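PDB 2VF7: excinuclease ABC, subunit A. from Deinococcus radiodurans, which probably binds DNA and takes part in damage recognition during excision repair, as a zinc-containing UvrA-family ATPase of the ABC superfamily that binds ADP. Local coordinates for residues G14-R19 with G55-E60; I29-P34 with L465-P470. The protein carries 1 engineered substitution. All coordinates share one frame; numbering follows the deposited sequence.

Contact 1: residues G14-R19 with G55-E60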
loop_
_atom_site.group_PDB
_atom_site.type_symbol
_atom_site.label_atom_id
_atom_site.label_comp_id
_atom_site.label_asym_id
_atom_site.label_seq_id
_atom_site.Cartn_x
_atom_site.Cartn_y
_atom_site.Cartn_z
ATOM N N GLY A 14 12.508 28.352 -11.601
ATOM C CA GLY A 14 11.644 27.188 -11.478
ATOM C C GLY A 14 12.424 25.925 -11.787
ATOM O O GLY A 14 11.964 25.101 -12.561
ATOM N N PHE A 15 13.602 25.770 -11.182
ATOM C CA PHE A 15 14.485 24.639 -11.471
ATOM C C PHE A 15 14.522 23.567 -10.399
ATOM O O PHE A 15 14.504 23.867 -9.198
ATOM C CB PHE A 15 15.913 25.118 -11.728
ATOM C CG PHE A 15 16.084 25.818 -13.035
ATOM C CD1 PHE A 15 16.046 27.195 -13.103
ATOM C CD2 PHE A 15 16.279 25.091 -14.211
ATOM C CE1 PHE A 15 16.198 27.844 -14.310
ATOM C CE2 PHE A 15 16.416 25.725 -15.422
ATOM C CZ PHE A 15 16.383 27.109 -15.476
ATOM N N VAL A 16 14.558 22.316 -10.855
ATOM C CA VAL A 16 14.893 21.159 -10.027
ATOM C C VAL A 16 16.428 21.110 -10.012
ATOM O O VAL A 16 17.065 21.286 -11.041
ATOM C CB VAL A 16 14.302 19.834 -10.612
ATOM C CG1 VAL A 16 14.570 18.640 -9.699
ATOM C CG2 VAL A 16 12.777 19.972 -10.939
ATOM N N GLN A 17 17.028 20.939 -8.843
ATOM C CA GLN A 17 18.482 20.936 -8.744
ATOM C C GLN A 17 18.961 19.598 -8.199
ATOM O O GLN A 17 18.518 19.156 -7.142
ATOM C CB GLN A 17 18.985 22.106 -7.893
ATOM C CG GLN A 17 20.527 22.214 -7.821
ATOM C CD GLN A 17 21.191 22.456 -9.192
ATOM O OE1 GLN A 17 20.913 23.460 -9.855
ATOM N NE2 GLN A 17 22.084 21.543 -9.604
ATOM N N VAL A 18 19.860 18.965 -8.947
ATOM C CA VAL A 18 20.355 17.627 -8.652
ATOM C C VAL A 18 21.854 17.689 -8.413
ATOM O O VAL A 18 22.606 18.275 -9.209
ATOM C CB VAL A 18 20.057 16.668 -9.821
ATOM C CG1 VAL A 18 20.836 15.339 -9.698
ATOM C CG2 VAL A 18 18.551 16.432 -9.959
ATOM N N ARG A 19 22.278 17.083 -7.312
ATOM C CA ARG A 19 23.670 17.075 -6.920
ATOM C C ARG A 19 24.140 15.693 -6.464
ATOM O O ARG A 19 23.459 15.029 -5.678
ATOM C CB ARG A 19 23.864 18.067 -5.784
ATOM C CG ARG A 19 25.293 18.241 -5.357
ATOM C CD ARG A 19 25.404 19.403 -4.390
ATOM N NE ARG A 19 24.806 19.151 -3.076
ATOM C CZ ARG A 19 25.367 18.389 -2.138
ATOM N NH1 ARG A 19 26.518 17.766 -2.387
ATOM N NH2 ARG A 19 24.770 18.226 -0.966
ATOM N N GLY A 55 15.825 6.226 -12.649
ATOM C CA GLY A 55 16.591 5.642 -11.551
ATOM C C GLY A 55 16.856 6.610 -10.413
ATOM O O GLY A 55 16.995 6.202 -9.241
ATOM N N THR A 56 16.900 7.893 -10.758
ATOM C CA THR A 56 17.253 8.952 -9.814
ATOM C C THR A 56 16.063 9.882 -9.543
ATOM O O THR A 56 15.581 9.957 -8.410
ATOM C CB THR A 56 18.484 9.740 -10.323
ATOM O OG1 THR A 56 19.600 8.851 -10.409
ATOM C CG2 THR A 56 18.844 10.871 -9.389
ATOM N N LEU A 57 15.576 10.557 -10.583
ATOM C CA LEU A 57 14.555 11.616 -10.408
ATOM C C LEU A 57 13.202 11.060 -9.998
ATOM O O LEU A 57 12.708 11.380 -8.915
ATOM C CB LEU A 57 14.458 12.525 -11.647
ATOM C CG LEU A 57 15.533 13.614 -11.778
ATOM C CD1 LEU A 57 15.640 14.165 -13.186
ATOM C CD2 LEU A 57 15.237 14.757 -10.848
ATOM N N TYR A 58 12.613 10.215 -10.841
ATOM C CA TYR A 58 11.352 9.567 -10.498
ATOM C C TYR A 58 11.440 8.829 -9.162
ATOM O O TYR A 58 10.612 9.038 -8.270
ATOM C CB TYR A 58 10.887 8.637 -11.641
ATOM C CG TYR A 58 9.781 7.679 -11.265
ATOM C CD1 TYR A 58 8.464 8.123 -11.104
ATOM C CD2 TYR A 58 10.046 6.315 -11.083
ATOM C CE1 TYR A 58 7.447 7.242 -10.755
ATOM C CE2 TYR A 58 9.024 5.414 -10.725
ATOM C CZ TYR A 58 7.727 5.899 -10.566
ATOM O OH TYR A 58 6.707 5.032 -10.224
ATOM N N ALA A 59 12.469 8.004 -9.007
ATOM C CA ALA A 59 12.623 7.157 -7.827
ATOM C C ALA A 59 12.761 7.901 -6.488
ATOM O O ALA A 59 12.164 7.487 -5.483
ATOM C CB ALA A 59 13.768 6.185 -8.020
ATOM N N GLU A 60 13.546 8.969 -6.451
ATOM C CA GLU A 60 13.637 9.790 -5.231
ATOM C C GLU A 60 12.313 10.528 -4.949
ATOM O O GLU A 60 11.833 10.545 -3.826
ATOM C CB GLU A 60 14.837 10.746 -5.319
ATOM C CG GLU A 60 15.074 11.671 -4.112
ATOM C CD GLU A 60 15.612 10.956 -2.877
ATOM O OE1 GLU A 60 15.923 9.744 -2.959
ATOM O OE2 GLU A 60 15.705 11.611 -1.814
#
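Leu57 reaches from helix 49-69 to Val16 and Val18 on strand 15-21, joining two parts of an ABC-type nucleotide-binding fold: the three-stranded antiparallel sheet 29-34, 15-21, 87-89 and the helix that follows the P-loop. The link across the segments is purely apolar. One methyl of the leucine does the touching: CD2 of Leu57 lies 3.8 Å from CG2 of Val18 and 4.1 Å from CG1 of Val16. Val16 and Val18, two residues apart, turn their side chains to the same face of the strand, where Ile88 of strand 87-89 also packs on both. The two valines use different branches: the Val16 methyl stands anti to its own amide nitrogen (chi1 -176°), whereas the Val18 methyl is the one beside the amide.

No hydrogen bond crosses between the two segments; within the helix, Glu60 N donates to Thr56 O.

Polar side chains beside the leucine bond within their own helix. Glu60 forms a salt bridge with Arg64 through OE2, and the Thr56 hydroxyl, OG1, is hydrogen-bonded to the carbonyl oxygen of Ser51, one of the ADP-binding residues.

Contact 2: residues I29-P34 with L465-P470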
loop_
_atom_site.group_PDB
_atom_site.type_symbol
_atom_site.label_atom_id
_atom_site.label_comp_id
_atom_site.label_asym_id
_atom_site.label_seq_id
_atom_site.Cartn_x
_atom_site.Cartn_y
_atom_site.Cartn_z
ATOM N N ILE A 29 27.211 13.295 -10.767
ATOM C CA ILE A 29 26.904 14.485 -11.575
ATOM C C ILE A 29 26.042 15.531 -10.840
ATOM O O ILE A 29 25.353 15.219 -9.850
ATOM C CB ILE A 29 26.215 14.118 -12.965
ATOM C CG1 ILE A 29 24.791 13.596 -12.776
ATOM C CG2 ILE A 29 27.025 13.107 -13.751
ATOM C CD1 ILE A 29 23.717 14.676 -12.790
ATOM N N SER A 30 26.096 16.766 -11.346
ATOM C CA SER A 30 25.176 17.831 -10.958
ATOM C C SER A 30 24.462 18.313 -12.208
ATOM O O SER A 30 25.098 18.562 -13.222
ATOM C CB SER A 30 25.928 19.008 -10.342
ATOM O OG SER A 30 26.542 18.642 -9.136
ATOM N N VAL A 31 23.144 18.430 -12.135
ATOM C CA VAL A 31 22.373 18.991 -13.230
ATOM C C VAL A 31 21.173 19.754 -12.679
ATOM O O VAL A 31 20.707 19.471 -11.587
ATOM C CB VAL A 31 21.947 17.897 -14.274
ATOM C CG1 VAL A 31 20.876 16.988 -13.728
ATOM C CG2 VAL A 31 21.474 18.529 -15.551
ATOM N N LYS A 32 20.700 20.740 -13.429
ATOM C CA LYS A 32 19.450 21.430 -13.118
ATOM C C LYS A 32 18.503 21.339 -14.316
ATOM O O LYS A 32 18.944 21.361 -15.467
ATOM C CB LYS A 32 19.702 22.894 -12.743
ATOM C CG LYS A 32 19.803 23.831 -13.931
ATOM C CD LYS A 32 20.238 25.255 -13.543
ATOM C CE LYS A 32 20.306 26.158 -14.790
ATOM N NZ LYS A 32 20.349 27.606 -14.462
ATOM N N VAL A 33 17.205 21.232 -14.035
ATOM C CA VAL A 33 16.178 21.162 -15.089
ATOM C C VAL A 33 14.923 21.947 -14.695
ATOM O O VAL A 33 14.457 21.846 -13.550
ATOM C CB VAL A 33 15.806 19.677 -15.488
ATOM C CG1 VAL A 33 17.017 18.926 -15.902
ATOM C CG2 VAL A 33 15.152 18.947 -14.354
ATOM N N PRO A 34 14.362 22.716 -15.649
ATOM C CA PRO A 34 13.178 23.517 -15.352
ATOM C C PRO A 34 11.953 22.659 -15.050
ATOM O O PRO A 34 11.790 21.567 -15.606
ATOM C CB PRO A 34 12.983 24.345 -16.625
ATOM C CG PRO A 34 13.671 23.617 -17.684
ATOM C CD PRO A 34 14.799 22.884 -17.047
ATOM N N LEU A 465 26.641 16.340 -20.918
ATOM C CA LEU A 465 27.293 17.095 -21.975
ATOM C C LEU A 465 26.684 18.486 -22.078
ATOM O O LEU A 465 27.378 19.471 -22.363
ATOM C CB LEU A 465 27.177 16.358 -23.307
ATOM C CG LEU A 465 27.559 14.876 -23.299
ATOM C CD1 LEU A 465 27.707 14.380 -24.716
ATOM C CD2 LEU A 465 28.820 14.602 -22.482
ATOM N N TYR A 466 25.379 18.552 -21.829
ATOM C CA TYR A 466 24.614 19.776 -21.993
ATOM C C TYR A 466 23.345 19.755 -21.145
ATOM O O TYR A 466 22.696 18.737 -21.039
ATOM C CB TYR A 466 24.274 19.979 -23.477
ATOM C CG TYR A 466 23.552 21.279 -23.791
ATOM C CD1 TYR A 466 24.198 22.498 -23.635
ATOM C CD2 TYR A 466 22.214 21.275 -24.233
ATOM C CE1 TYR A 466 23.555 23.671 -23.901
ATOM C CE2 TYR A 466 21.556 22.453 -24.499
ATOM C CZ TYR A 466 22.239 23.659 -24.334
ATOM O OH TYR A 466 21.632 24.873 -24.582
ATOM N N SER A 467 23.031 20.880 -20.508
ATOM C CA SER A 467 21.698 21.118 -19.961
ATOM C C SER A 467 21.269 22.534 -20.359
ATOM O O SER A 467 21.794 23.510 -19.845
ATOM C CB SER A 467 21.696 20.926 -18.434
ATOM O OG SER A 467 20.388 21.020 -17.876
ATOM N N GLY A 468 20.337 22.641 -21.296
ATOM C CA GLY A 468 19.815 23.931 -21.744
ATOM C C GLY A 468 18.834 23.729 -22.891
ATOM O O GLY A 468 18.585 22.588 -23.284
ATOM N N PRO A 469 18.270 24.830 -23.436
ATOM C CA PRO A 469 17.438 24.771 -24.648
ATOM C C PRO A 469 18.162 24.042 -25.789
ATOM O O PRO A 469 19.387 24.122 -25.881
ATOM C CB PRO A 469 17.263 26.248 -25.024
ATOM C CG PRO A 469 17.419 26.990 -23.748
ATOM C CD PRO A 469 18.401 26.209 -22.923
ATOM N N PRO A 470 17.418 23.329 -26.657
ATOM C CA PRO A 470 18.036 22.588 -27.775
ATOM C C PRO A 470 19.057 23.352 -28.621
ATOM O O PRO A 470 20.085 22.782 -28.971
ATOM C CB PRO A 470 16.832 22.182 -28.620
ATOM C CG PRO A 470 15.757 21.972 -27.596
ATOM C CD PRO A 470 15.957 23.127 -26.628
#
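Ser467 meets strand 29-34 through its hydroxyl, with OG donating to the carbonyl oxygen of Lys32 at 2.8 Å. The donor sits almost straight out from the carbonyl, the C=O...OG angle being 167°. With chi1 at -174°, OG swings opposite the serine's own amide nitrogen and extends toward the facing strand. The hydroxyl has a second polar partner in the indole NE1 of Trp449, so it joins strand 29-34 to strand 449-453 as well.

Val31 flanks the serine with a single methyl: its CG2 lies 3.6 Å from Ser467 OG and 3.8 Å from Ser467 CB. That branch is the one anti to the amide, while CG1 occupies the tighter place between amide and carbonyl. An alanine here has no hydroxyl, which would probably leave the Lys32 carbonyl and the Trp449 N-H without this shared partner and a small gap beside the Val31 methyl.

Two sheets of the ABC-type domain come together here, each through an outermost strand. Strands 29-34 and 466-468 run in nearly the same direction, 26° apart, with axes 7.5 Å from each other at closest approach; a classic beta bulge at Leu465 and Tyr466, opposite Asp452, precedes the serine.

Tyr466 points away from strand 29-34 and folds back along its own chain. One ring face lies over Gly468 N, 3.4 Å from the plane near the rim, and OH donates to Pro469 O at 2.7 Å, using a lone pair in the carbonyl plane.

The two contacts meet where strands 15-21 and 29-34 pair as antiparallel neighbours: Val16 N lies 2.7 Å from Val33 O and Val18 N 2.8 Å from Val31 O, both probable hydrogen bonds. The centres of the two contacts are 12 Å apart. Through this pair of strands the helix of contact 1 is connected with strand 464-468 of contact 2, an outermost strand of the mixed six-stranded sheet. Neither contact touches the nucleotide directly. The Leu57 side chain is about 12 Å from a bound ADP and that of Val31 about 14 Å; Lys49, which binds ADP, begins helix 49-69, the helix carrying Leu57.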